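Local coordinates for DUF5751 domain-containing protein (Sulfolobus tokodaii, PDB 2RBG) that is of unknown function but folds as a parallel alpha/beta protein, belongs to the DUF5751 family and forms a two-chain assembly, at residues S11-N14 with D15-E18; N19-R22 with K23-D27; I53-A56 with L57-N60; K72-V75 with D76-L79; V100-S103 with K104-N108. All blocks are in the same frame, centred on the assembly; numbering follows the deposited sequence.

Contact 1 (S11-N14 with D15-E18); sequences SVNN and DNFE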
loop_
_atom_site.group_PDB
_atom_site.type_symbol
_atom_site.label_atom_id
_atom_site.label_comp_id
_atom_site.label_asym_id
_atom_site.label_seq_id
_atom_site.Cartn_x
_atom_site.Cartn_y
_atom_site.Cartn_z
ATOM N N SER A 11 -2.268 4.603 -14.303
ATOM C CA SER A 11 -3.374 5.404 -14.791
ATOM C C SER A 11 -3.698 6.416 -13.698
ATOM O O SER A 11 -4.267 6.069 -12.665
ATOM C CB SER A 11 -4.598 4.538 -15.082
ATOM O OG SER A 11 -5.628 5.326 -15.655
ATOM N N VAL A 12 -3.301 7.662 -13.927
ATOM C CA VAL A 12 -3.540 8.740 -12.977
ATOM C C VAL A 12 -3.854 10.024 -13.727
ATOM O O VAL A 12 -3.636 10.114 -14.935
ATOM C CB VAL A 12 -2.299 9.013 -12.087
ATOM C CG1 VAL A 12 -1.994 7.801 -11.223
ATOM C CG2 VAL A 12 -1.097 9.371 -12.957
ATOM N N ASN A 13 -4.372 11.011 -13.004
ATOM C CA ASN A 13 -4.679 12.307 -13.593
ATOM C C ASN A 13 -3.333 12.970 -13.877
ATOM O O ASN A 13 -2.331 12.637 -13.244
ATOM C CB ASN A 13 -5.495 13.154 -12.612
ATOM C CG ASN A 13 -6.870 12.571 -12.345
ATOM O OD1 ASN A 13 -7.676 12.408 -13.262
ATOM N ND2 ASN A 13 -7.146 12.258 -11.083
ATOM N N ASN A 14 -3.308 13.906 -14.819
ATOM C CA ASN A 14 -2.065 14.580 -15.188
ATOM C C ASN A 14 -1.284 15.204 -14.034
ATOM O O ASN A 14 -0.054 15.192 -14.038
ATOM C CB ASN A 14 -2.335 15.665 -16.234
ATOM C CG ASN A 14 -3.001 15.122 -17.476
ATOM O OD1 ASN A 14 -2.768 13.981 -17.869
ATOM N ND2 ASN A 14 -3.824 15.946 -18.114
ATOM N N ASP A 15 -1.988 15.750 -13.049
ATOM C CA ASP A 15 -1.323 16.394 -11.921
ATOM C C ASP A 15 -0.578 15.411 -11.019
ATOM O O ASP A 15 0.198 15.823 -10.161
ATOM C CB ASP A 15 -2.340 17.180 -11.088
ATOM C CG ASP A 15 -3.210 16.284 -10.231
ATOM O OD1 ASP A 15 -3.647 15.224 -10.726
ATOM O OD2 ASP A 15 -3.467 16.644 -9.061
ATOM N N ASN A 16 -0.808 14.116 -11.221
ATOM C CA ASN A 16 -0.160 13.092 -10.405
ATOM C C ASN A 16 1.056 12.409 -11.029
ATOM O O ASN A 16 1.743 11.648 -10.351
ATOM C CB ASN A 16 -1.171 12.008 -10.010
ATOM C CG ASN A 16 -1.979 12.375 -8.782
ATOM O OD1 ASN A 16 -1.434 12.862 -7.791
ATOM N ND2 ASN A 16 -3.281 12.122 -8.834
ATOM N N PHE A 17 1.335 12.673 -12.300
ATOM C CA PHE A 17 2.469 12.020 -12.955
ATOM C C PHE A 17 3.818 12.201 -12.270
ATOM O O PHE A 17 4.535 11.229 -12.043
ATOM C CB PHE A 17 2.583 12.464 -14.418
ATOM C CG PHE A 17 1.581 11.814 -15.327
ATOM C CD1 PHE A 17 1.445 10.429 -15.353
ATOM C CD2 PHE A 17 0.771 12.583 -16.157
ATOM C CE1 PHE A 17 0.514 9.817 -16.192
ATOM C CE2 PHE A 17 -0.161 11.983 -16.998
ATOM C CZ PHE A 17 -0.291 10.598 -17.017
ATOM N N GLU A 18 4.173 13.437 -11.938
ATOM C CA GLU A 18 5.455 13.679 -11.294
ATOM C C GLU A 18 5.632 12.867 -10.016
ATOM O O GLU A 18 6.646 12.190 -9.846
ATOM C CB GLU A 18 5.628 15.174 -11.003
ATOM C CG GLU A 18 5.777 16.013 -12.264
ATOM C CD GLU A 18 6.005 17.484 -11.976
ATOM O OE1 GLU A 18 7.007 17.818 -11.307
ATOM O OE2 GLU A 18 5.182 18.308 -12.425
HETATM O O HOH W 1 2.266 15.700 -12.863
#
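The ring of F17 has the carbonyl O of N13 over one face, 4.2 Å above its plane and offset toward the rim. At the ring edge, near its plane, sits the amide oxygen of N14, with N14 OD1 3.4 Å from F17 CE2. The two side chains lie alongside each other and point the same way, their amide and ring planes 25° apart. V12 approaches the ring obliquely. Its CG2 methyl is 3.6 Å from F17 CE1, while V12 CB packs 3.8 Å from N16 CB. F17 reaches these partners because chi1 of -77° swings CG away from its own carbonyl and turns the ring back over the residues before it. A serine in place of F17 would probably leave V12 CG2 without its apolar partner and open a gap beside L49 and L52 of helix 46-52. The backbone bends in a tight turn. N16 N donates to N13 O at 2.9 Å, with the donor well above the carbonyl plane. A weak bond from F17 N to N14 O follows at 3.4 Å. A water is also held here: it donates to N14 O at 2.6 Å and accepts from E18 N. D95 OD2 takes bonds from both N13 N and N16 ND2, so one carboxylate oxygen grips the two ends of the turn. This is the beta-alpha link of a parallel alpha/beta fold, leading from the C-terminal end of strand 6-11 into helix 17-31.

Contact 2 (N19-R22 with K23-D27); sequences NYFR and KIFLD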
loop_
_atom_site.group_PDB
_atom_site.type_symbol
_atom_site.label_atom_id
_atom_site.label_comp_id
_atom_site.label_asym_id
_atom_site.label_seq_id
_atom_site.Cartn_x
_atom_site.Cartn_y
_atom_site.Cartn_z
ATOM N N ASN A 19 4.645 12.920 -9.129
ATOM C CA ASN A 19 4.725 12.185 -7.869
ATOM C C ASN A 19 4.730 10.672 -8.061
ATOM O O ASN A 19 5.507 9.962 -7.417
ATOM C CB ASN A 19 3.567 12.570 -6.941
ATOM C CG ASN A 19 3.629 14.018 -6.498
ATOM O OD1 ASN A 19 4.694 14.532 -6.159
ATOM N ND2 ASN A 19 2.477 14.680 -6.481
ATOM N N TYR A 20 3.867 10.173 -8.940
ATOM C CA TYR A 20 3.810 8.734 -9.168
ATOM C C TYR A 20 5.034 8.155 -9.864
ATOM O O TYR A 20 5.431 7.034 -9.565
ATOM C CB TYR A 20 2.554 8.346 -9.951
ATOM C CG TYR A 20 1.333 8.129 -9.079
ATOM C CD1 TYR A 20 0.718 9.197 -8.426
ATOM C CD2 TYR A 20 0.784 6.856 -8.921
ATOM C CE1 TYR A 20 -0.418 9.002 -7.642
ATOM C CE2 TYR A 20 -0.351 6.649 -8.140
ATOM C CZ TYR A 20 -0.949 7.732 -7.505
ATOM O OH TYR A 20 -2.091 7.545 -6.757
ATOM N N PHE A 21 5.637 8.892 -10.793
ATOM C CA PHE A 21 6.814 8.347 -11.455
ATOM C C PHE A 21 7.984 8.240 -10.491
ATOM O O PHE A 21 8.897 7.437 -10.690
ATOM C CB PHE A 21 7.187 9.163 -12.694
ATOM C CG PHE A 21 6.585 8.617 -13.957
ATOM C CD1 PHE A 21 5.236 8.812 -14.239
ATOM C CD2 PHE A 21 7.343 7.828 -14.818
ATOM C CE1 PHE A 21 4.647 8.222 -15.358
ATOM C CE2 PHE A 21 6.763 7.231 -15.945
ATOM C CZ PHE A 21 5.413 7.428 -16.213
ATOM N N ARG A 22 7.950 9.043 -9.436
ATOM C CA ARG A 22 8.997 8.978 -8.431
ATOM C C ARG A 22 8.836 7.620 -7.741
ATOM O O ARG A 22 9.819 6.951 -7.421
ATOM C CB ARG A 22 8.843 10.122 -7.423
ATOM C CG ARG A 22 9.904 10.126 -6.332
ATOM C CD ARG A 22 9.779 11.328 -5.399
ATOM N NE ARG A 22 10.206 12.585 -6.015
ATOM C CZ ARG A 22 10.343 13.726 -5.342
ATOM N NH1 ARG A 22 10.085 13.761 -4.040
ATOM N NH2 ARG A 22 10.740 14.830 -5.963
ATOM N N LYS A 23 7.588 7.209 -7.530
ATOM C CA LYS A 23 7.306 5.923 -6.895
ATOM C C LYS A 23 7.720 4.773 -7.808
ATOM O O LYS A 23 8.318 3.795 -7.365
ATOM C CB LYS A 23 5.812 5.783 -6.585
ATOM C CG LYS A 23 5.273 6.722 -5.518
ATOM C CD LYS A 23 3.807 6.399 -5.220
ATOM C CE LYS A 23 3.298 7.172 -4.018
ATOM N NZ LYS A 23 4.046 6.807 -2.781
ATOM N N ILE A 24 7.388 4.893 -9.090
ATOM C CA ILE A 24 7.719 3.852 -10.051
ATOM C C ILE A 24 9.188 3.453 -9.996
ATOM O O ILE A 24 9.511 2.273 -9.899
ATOM C CB ILE A 24 7.372 4.299 -11.489
ATOM C CG1 ILE A 24 5.848 4.362 -11.643
ATOM C CG2 ILE A 24 7.985 3.332 -12.508
ATOM C CD1 ILE A 24 5.381 4.961 -12.954
ATOM N N PHE A 25 10.083 4.431 -10.048
ATOM C CA PHE A 25 11.501 4.103 -10.030
ATOM C C PHE A 25 12.002 3.587 -8.684
ATOM O O PHE A 25 12.941 2.793 -8.637
ATOM C CB PHE A 25 12.313 5.298 -10.536
ATOM C CG PHE A 25 12.171 5.516 -12.023
ATOM C CD1 PHE A 25 12.687 4.583 -12.924
ATOM C CD2 PHE A 25 11.465 6.604 -12.519
ATOM C CE1 PHE A 25 12.496 4.733 -14.298
ATOM C CE2 PHE A 25 11.266 6.765 -13.892
ATOM C CZ PHE A 25 11.783 5.824 -14.782
ATOM N N LEU A 26 11.376 4.017 -7.593
ATOM C CA LEU A 26 11.760 3.521 -6.276
ATOM C C LEU A 26 11.471 2.018 -6.265
ATOM O O LEU A 26 12.289 1.212 -5.825
ATOM C CB LEU A 26 10.932 4.191 -5.174
ATOM C CG LEU A 26 11.566 5.290 -4.319
ATOM C CD1 LEU A 26 11.880 6.478 -5.178
ATOM C CD2 LEU A 26 10.613 5.695 -3.208
ATOM N N ASP A 27 10.299 1.647 -6.767
ATOM C CA ASP A 27 9.899 0.249 -6.795
ATOM C C ASP A 27 10.700 -0.580 -7.791
ATOM O O ASP A 27 11.082 -1.713 -7.492
ATOM C CB ASP A 27 8.400 0.128 -7.084
ATOM C CG ASP A 27 7.547 0.635 -5.935
ATOM O OD1 ASP A 27 7.915 0.374 -4.768
ATOM O OD2 ASP A 27 6.511 1.280 -6.191
#
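This is one run of helix 17-31, the helix of the beta-alpha-beta unit between strands 6-11 and 35-41. The main side-chain contact is a CH-pi interaction three residues along. I24 CD1 lies 3.8 Å from the centroid of the F21 ring and only 4° off the ring normal, so the methyl sits over the middle of one face. The two side chains run side by side. With chi1 -70°, CG1 of I24 points away from its own carbonyl, and the extended chain lays CD1 over the F21 ring. F25 comes to the edge of the same ring, with F25 CE2 4.2 Å from F21 CD2. The F21 ring also packs on I53 and A56. A glycine in place of F21 would probably strip I24 CD1 of its aromatic face and leave a gap against helix 54-59. I24 N bonds to Y20 O at 2.9 Å. F25 N bonds to F21 O at 3.3 Å. The bonds K23 N to N19 O and L26 N to R22 O are weak. Y20 OH bonds to C94 O. K23 forms a cation-pi pair with F121, and its NZ makes a salt bridge to D76 of the second subunit. F21 O has a second close neighbour: the ring atom F25 CD2 lies 3.3 Å from it, beside the helical hydrogen bond.

Contact 3 (I53-A56 with L57-N60); sequences IREA and LLEN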
loop_
_atom_site.group_PDB
_atom_site.type_symbol
_atom_site.label_atom_id
_atom_site.label_comp_id
_atom_site.label_asym_id
_atom_site.label_seq_id
_atom_site.Cartn_x
_atom_site.Cartn_y
_atom_site.Cartn_z
ATOM N N ILE A 53 7.648 14.367 -16.409
ATOM C CA ILE A 53 8.468 13.438 -15.637
ATOM C C ILE A 53 9.960 13.516 -15.936
ATOM O O ILE A 53 10.718 12.620 -15.565
ATOM C CB ILE A 53 8.006 11.981 -15.854
ATOM C CG1 ILE A 53 8.265 11.556 -17.299
ATOM C CG2 ILE A 53 6.526 11.853 -15.522
ATOM C CD1 ILE A 53 7.961 10.098 -17.571
ATOM N N ARG A 54 10.381 14.591 -16.595
ATOM C CA ARG A 54 11.788 14.768 -16.944
ATOM C C ARG A 54 12.728 14.510 -15.769
ATOM O O ARG A 54 13.717 13.793 -15.908
ATOM C CB ARG A 54 12.034 16.183 -17.475
ATOM C CG ARG A 54 13.480 16.436 -17.883
ATOM C CD ARG A 54 13.733 17.898 -18.220
ATOM N NE ARG A 54 13.456 18.780 -17.088
ATOM C CZ ARG A 54 12.391 19.571 -16.996
ATOM N NH1 ARG A 54 12.221 20.336 -15.925
ATOM N NH2 ARG A 54 11.501 19.609 -17.981
ATOM N N GLU A 55 12.418 15.098 -14.616
ATOM C CA GLU A 55 13.252 14.935 -13.427
ATOM C C GLU A 55 13.356 13.480 -12.986
ATOM O O GLU A 55 14.435 13.006 -12.625
ATOM C CB GLU A 55 12.702 15.789 -12.279
ATOM C CG GLU A 55 13.544 15.764 -11.014
ATOM C CD GLU A 55 14.992 16.145 -11.265
ATOM O OE1 GLU A 55 15.235 17.067 -12.072
ATOM O OE2 GLU A 55 15.886 15.530 -10.645
ATOM N N ALA A 56 12.237 12.768 -13.016
ATOM C CA ALA A 56 12.235 11.364 -12.619
ATOM C C ALA A 56 13.114 10.554 -13.565
ATOM O O ALA A 56 13.862 9.680 -13.136
ATOM C CB ALA A 56 10.813 10.818 -12.621
ATOM N N LEU A 57 13.017 10.842 -14.859
ATOM C CA LEU A 57 13.816 10.132 -15.845
ATOM C C LEU A 57 15.308 10.399 -15.652
ATOM O O LEU A 57 16.127 9.481 -15.750
ATOM C CB LEU A 57 13.395 10.539 -17.263
ATOM C CG LEU A 57 11.921 10.290 -17.590
ATOM C CD1 LEU A 57 11.644 10.692 -19.025
ATOM C CD2 LEU A 57 11.589 8.819 -17.386
ATOM N N LEU A 58 15.656 11.651 -15.371
ATOM C CA LEU A 58 17.052 12.028 -15.169
ATOM C C LEU A 58 17.641 11.367 -13.926
ATOM O O LEU A 58 18.763 10.859 -13.954
ATOM C CB LEU A 58 17.173 13.553 -15.049
ATOM C CG LEU A 58 18.557 14.110 -14.705
ATOM C CD1 LEU A 58 19.549 13.744 -15.794
ATOM C CD2 LEU A 58 18.473 15.625 -14.552
ATOM N N GLU A 59 16.878 11.373 -12.839
ATOM C CA GLU A 59 17.330 10.783 -11.583
ATOM C C GLU A 59 17.543 9.279 -11.678
ATOM O O GLU A 59 18.305 8.698 -10.900
ATOM C CB GLU A 59 16.317 11.068 -10.473
ATOM C CG GLU A 59 16.325 12.491 -9.960
ATOM C CD GLU A 59 15.283 12.720 -8.885
ATOM O OE1 GLU A 59 14.941 11.751 -8.175
ATOM O OE2 GLU A 59 14.817 13.869 -8.739
ATOM N N ASN A 60 16.877 8.649 -12.636
ATOM C CA ASN A 60 16.977 7.207 -12.797
ATOM C C ASN A 60 17.505 6.810 -14.167
ATOM O O ASN A 60 17.036 5.852 -14.781
ATOM C CB ASN A 60 15.603 6.600 -12.532
ATOM C CG ASN A 60 15.135 6.865 -11.120
ATOM O OD1 ASN A 60 15.588 6.216 -10.179
ATOM N ND2 ASN A 60 14.251 7.848 -10.955
#
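I53 holds the N-cap position of the short helix 54-59, and N60 is the first residue to leave helical angles at its end. Three backbone bonds span the segments in the i to i+4 pattern. L57 N donates to I53 O at 3.0 Å. L58 N donates to R54 O at 2.9 Å, and E59 N to E55 O at 2.9 Å. At the end of the helix A56 O receives the amide of N60: N60 ND2 is 2.9 Å away, in the carbonyl plane and on a lone pair. N60 N adds a weak bond to the same oxygen. On one side I53 CD1 packs 3.9 Å from L57 CD2. I53 CG1 sits between its own N and carbonyl carbon (chi1 66°), which brings it to L57. On another side E55 OE2 and E59 OE2 are only 2.7 Å apart, with carboxylate planes turned 54° from each other. One of these acids probably carries a proton. N60 OD1 bonds to R29 NE, so the amide is gripped at both ends. I53 and A56 pack on F21, and L57 and N60 on F25, so one side of this helix lies along helix 17-31.

Contact 4 (K72-V75 with D76-L79); sequences KNEV and DIFL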
loop_
_atom_site.group_PDB
_atom_site.type_symbol
_atom_site.label_atom_id
_atom_site.label_comp_id
_atom_site.label_asym_id
_atom_site.label_seq_id
_atom_site.Cartn_x
_atom_site.Cartn_y
_atom_site.Cartn_z
ATOM N N LYS A 72 -7.739 5.145 -23.079
ATOM C CA LYS A 72 -8.522 4.077 -22.472
ATOM C C LYS A 72 -9.172 3.137 -23.488
ATOM O O LYS A 72 -9.401 1.964 -23.198
ATOM C CB LYS A 72 -9.574 4.677 -21.536
ATOM C CG LYS A 72 -8.951 5.422 -20.361
ATOM C CD LYS A 72 -9.992 6.002 -19.422
ATOM C CE LYS A 72 -9.325 6.745 -18.274
ATOM N NZ LYS A 72 -10.316 7.351 -17.345
ATOM N N ASN A 73 -9.445 3.645 -24.684
ATOM C CA ASN A 73 -10.064 2.838 -25.730
ATOM C C ASN A 73 -9.049 1.954 -26.461
ATOM O O ASN A 73 -9.420 1.150 -27.316
ATOM C CB ASN A 73 -10.773 3.748 -26.737
ATOM C CG ASN A 73 -9.811 4.664 -27.474
ATOM O OD1 ASN A 73 -8.980 4.207 -28.259
ATOM N ND2 ASN A 73 -9.919 5.965 -27.225
ATOM N N GLU A 74 -7.772 2.097 -26.117
ATOM C CA GLU A 74 -6.721 1.311 -26.758
ATOM C C GLU A 74 -6.184 0.202 -25.858
ATOM O O GLU A 74 -5.164 -0.419 -26.165
ATOM C CB GLU A 74 -5.569 2.222 -27.185
ATOM C CG GLU A 74 -5.980 3.340 -28.132
ATOM C CD GLU A 74 -4.817 4.232 -28.518
ATOM O OE1 GLU A 74 -4.068 4.657 -27.614
ATOM O OE2 GLU A 74 -4.655 4.519 -29.721
ATOM N N VAL A 75 -6.870 -0.049 -24.750
ATOM C CA VAL A 75 -6.435 -1.090 -23.829
ATOM C C VAL A 75 -6.324 -2.435 -24.544
ATOM O O VAL A 75 -5.477 -3.262 -24.197
ATOM C CB VAL A 75 -7.404 -1.234 -22.637
ATOM C CG1 VAL A 75 -6.908 -2.328 -21.690
ATOM C CG2 VAL A 75 -7.507 0.087 -21.894
ATOM N N ASP A 76 -7.165 -2.662 -25.547
ATOM C CA ASP A 76 -7.099 -3.931 -26.263
ATOM C C ASP A 76 -5.776 -4.114 -27.010
ATOM O O ASP A 76 -5.282 -5.234 -27.126
ATOM C CB ASP A 76 -8.300 -4.090 -27.213
ATOM C CG ASP A 76 -8.404 -2.986 -28.255
ATOM O OD1 ASP A 76 -7.672 -1.976 -28.178
ATOM O OD2 ASP A 76 -9.250 -3.134 -29.163
ATOM N N ILE A 77 -5.195 -3.021 -27.500
ATOM C CA ILE A 77 -3.917 -3.105 -28.207
ATOM C C ILE A 77 -2.832 -3.434 -27.179
ATOM O O ILE A 77 -1.944 -4.250 -27.429
ATOM C CB ILE A 77 -3.565 -1.773 -28.907
ATOM C CG1 ILE A 77 -4.658 -1.405 -29.917
ATOM C CG2 ILE A 77 -2.224 -1.902 -29.621
ATOM C CD1 ILE A 77 -4.502 -0.017 -30.510
ATOM N N PHE A 78 -2.914 -2.789 -26.020
ATOM C CA PHE A 78 -1.959 -3.041 -24.950
ATOM C C PHE A 78 -1.953 -4.523 -24.577
ATOM O O PHE A 78 -0.898 -5.154 -24.500
ATOM C CB PHE A 78 -2.315 -2.213 -23.714
ATOM C CG PHE A 78 -1.787 -2.793 -22.435
ATOM C CD1 PHE A 78 -0.424 -2.790 -22.163
ATOM C CD2 PHE A 78 -2.654 -3.398 -21.529
ATOM C CE1 PHE A 78 0.071 -3.390 -21.006
ATOM C CE2 PHE A 78 -2.167 -4.001 -20.370
ATOM C CZ PHE A 78 -0.803 -3.996 -20.110
ATOM N N LEU A 79 -3.138 -5.073 -24.340
ATOM C CA LEU A 79 -3.255 -6.474 -23.961
ATOM C C LEU A 79 -2.759 -7.419 -25.050
ATOM O O LEU A 79 -2.152 -8.446 -24.749
ATOM C CB LEU A 79 -4.703 -6.793 -23.587
ATOM C CG LEU A 79 -5.145 -6.167 -22.260
ATOM C CD1 LEU A 79 -6.657 -6.236 -22.116
ATOM C CD2 LEU A 79 -4.458 -6.894 -21.113
HETATM O O HOH W 2 -9.960 -1.452 -25.917
#
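Here the loop after strand 64-70 enters helix 75-82, and E74 takes the N-cap position. The capping residue presents its backbone oxygen to the first turn: E74 O accepts from I77 N at 2.9 Å and from F78 N at 3.3 Å. The first donor stands above the carbonyl plane, while the second lies in it with a straighter bond. The side chain of E74 turns the other way along the chain. Its extended chain takes OE1 back to the backbone N of K71. I77 CD1 lies 4.1 Å from E74 CB. D76 is different. Its CG lies between the backbone N and the carbonyl carbon (chi1 59°), which folds the carboxylate over the start of the helix. From there OD1 takes a weak bond from I77 N at 2.8 Å, bent to 115°. A water joins the turn by donating to N73 O and accepting from D76 N. V75 and L79 lie side by side and point the same way, one turn apart. With chi1 at -180°, CG1 of V75 is set opposite the backbone N, and this is the branch that meets L79. V75 also packs on F101 and I105 of helix 99-107. The F78 ring meets V75 O near its plane, at the edge. Beyond the segments this ring packs edge-to-face on F41 and meets W70. L79 N closes the next turn on V75 O at 3.0 Å, and beside this bond V75 CG1 touches L79 CD1 at 3.9 Å.

Contact 5 (V100-S103 with K104-N108); sequences VFMS and KIVDN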
loop_
_atom_site.group_PDB
_atom_site.type_symbol
_atom_site.label_atom_id
_atom_site.label_comp_id
_atom_site.label_asym_id
_atom_site.label_seq_id
_atom_site.Cartn_x
_atom_site.Cartn_y
_atom_site.Cartn_z
ATOM N N VAL A 100 -11.258 2.130 -10.717
ATOM C CA VAL A 100 -12.150 1.149 -11.331
ATOM C C VAL A 100 -11.545 0.679 -12.652
ATOM O O VAL A 100 -11.515 -0.515 -12.949
ATOM C CB VAL A 100 -13.548 1.750 -11.607
ATOM C CG1 VAL A 100 -14.406 0.749 -12.372
ATOM C CG2 VAL A 100 -14.220 2.119 -10.293
ATOM N N PHE A 101 -11.052 1.632 -13.434
ATOM C CA PHE A 101 -10.436 1.328 -14.717
ATOM C C PHE A 101 -9.224 0.412 -14.552
ATOM O O PHE A 101 -9.166 -0.668 -15.142
ATOM C CB PHE A 101 -10.002 2.620 -15.405
ATOM C CG PHE A 101 -9.244 2.402 -16.682
ATOM C CD1 PHE A 101 -9.863 1.821 -17.785
ATOM C CD2 PHE A 101 -7.912 2.782 -16.786
ATOM C CE1 PHE A 101 -9.166 1.622 -18.974
ATOM C CE2 PHE A 101 -7.203 2.587 -17.968
ATOM C CZ PHE A 101 -7.832 2.006 -19.066
HETATM N N MSE A 102 -8.255 0.844 -13.752
HETATM C CA MSE A 102 -7.051 0.051 -13.540
HETATM C C MSE A 102 -7.340 -1.319 -12.934
HETATM O O MSE A 102 -6.714 -2.312 -13.310
HETATM C CB MSE A 102 -6.059 0.809 -12.653
HETATM C CG MSE A 102 -4.765 0.049 -12.389
HETATM SE SE MSE A 102 -3.858 -0.489 -14.024
HETATM C CE MSE A 102 -3.185 1.215 -14.531
ATOM N N SER A 103 -8.286 -1.381 -12.002
ATOM C CA SER A 103 -8.627 -2.651 -11.369
ATOM C C SER A 103 -9.112 -3.667 -12.398
ATOM O O SER A 103 -8.799 -4.853 -12.304
ATOM C CB SER A 103 -9.706 -2.446 -10.300
ATOM O OG SER A 103 -9.202 -1.693 -9.213
ATOM N N LYS A 104 -9.871 -3.197 -13.382
ATOM C CA LYS A 104 -10.385 -4.082 -14.421
ATOM C C LYS A 104 -9.244 -4.613 -15.286
ATOM O O LYS A 104 -9.211 -5.797 -15.624
ATOM C CB LYS A 104 -11.401 -3.340 -15.293
ATOM C CG LYS A 104 -12.002 -4.188 -16.405
ATOM C CD LYS A 104 -13.140 -3.457 -17.114
ATOM C CE LYS A 104 -12.680 -2.131 -17.709
ATOM N NZ LYS A 104 -13.779 -1.418 -18.423
ATOM N N ILE A 105 -8.309 -3.734 -15.640
ATOM C CA ILE A 105 -7.166 -4.128 -16.456
ATOM C C ILE A 105 -6.366 -5.209 -15.732
ATOM O O ILE A 105 -5.994 -6.221 -16.327
ATOM C CB ILE A 105 -6.235 -2.924 -16.749
ATOM C CG1 ILE A 105 -6.969 -1.894 -17.609
ATOM C CG2 ILE A 105 -4.976 -3.393 -17.474
ATOM C CD1 ILE A 105 -6.129 -0.683 -17.962
ATOM N N VAL A 106 -6.100 -4.990 -14.448
ATOM C CA VAL A 106 -5.348 -5.959 -13.660
ATOM C C VAL A 106 -6.050 -7.315 -13.654
ATOM O O VAL A 106 -5.402 -8.355 -13.771
ATOM C CB VAL A 106 -5.164 -5.480 -12.203
ATOM C CG1 VAL A 106 -4.468 -6.558 -11.385
ATOM C CG2 VAL A 106 -4.344 -4.198 -12.183
ATOM N N ASP A 107 -7.375 -7.302 -13.525
ATOM C CA ASP A 107 -8.137 -8.547 -13.511
ATOM C C ASP A 107 -7.968 -9.338 -14.804
ATOM O O ASP A 107 -8.086 -10.563 -14.802
ATOM C CB ASP A 107 -9.634 -8.281 -13.304
ATOM C CG ASP A 107 -9.950 -7.706 -11.939
ATOM O OD1 ASP A 107 -9.294 -8.103 -10.953
ATOM O OD2 ASP A 107 -10.874 -6.868 -11.849
ATOM N N ASN A 108 -7.700 -8.640 -15.903
ATOM C CA ASN A 108 -7.548 -9.302 -17.197
ATOM C C ASN A 108 -6.115 -9.634 -17.605
ATOM O O ASN A 108 -5.884 -10.103 -18.717
ATOM C CB ASN A 108 -8.205 -8.468 -18.300
ATOM C CG ASN A 108 -9.719 -8.473 -18.208
ATOM O OD1 ASN A 108 -10.305 -7.872 -17.306
ATOM N ND2 ASN A 108 -10.361 -9.164 -19.143
#
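The side chains of F101 and I105 meet at an angle, four residues apart on helix 99-107, with the ring of F101 taking the methyl end of I105 on one face. I105 CD1 is 3.8 Å from the ring centroid and 30° off the normal, so this CH-pi contact is shifted from the middle. The nearest ring atoms are on the far rim, with F101 CZ 3.4 Å from I105 CD1. F101 CG is anti to its backbone N (chi1 175°), which carries the ring alongside the next turn, where the extended chain of I105 reaches it. M102 is selenomethionine in this model. It bends at its second and third torsions and passes V106 at an angle, leaving SE 4.2 Å from V106 CG2. That same methyl is close to the backbone, with V106 CG2 3.2 Å from M102 O. Regular helical bonds hold the turns: V106 N donates to M102 O at 3.0 Å, and I105 N and D107 N bond likewise to F101 O and S103 O. S103 OG turns back to bond K99 O. K72 lies against the F101 ring as a cation-pi partner. F101 and I105 meet helix 75-82, both through V75 and I105 also through F78. M102 and V106 turn to the sheet, M102 on L9, V92 and C94 and V106 on V92. The arrangement is that of an amphipathic helix laid on a parallel sheet, as in doubly wound alpha/beta folds.

In the fold
Each contact joins neighbouring segments of one continuous stretch, so each closes a single turn or helix run; all five follow in series, and none nests or crosses. Contact 1 leads from strand 6-11 into helix 17-31, and contact 2 continues on that helix and touches contact 1 where Y20 meets V12. Contact 3, on helix 54-59, packs beside contact 2, their centres about 10 Å apart. Contacts 4 and 5 lie on the opposite side of the chain's centre from contacts 2 and 3, and touch through V75 and F101. S11 also meets F101 and M102, tying contact 1 to contact 5. The helices thus flank the parallel sheet, whose strands run in the order 64-70, 35-41, 6-11, 89-94, 117-121.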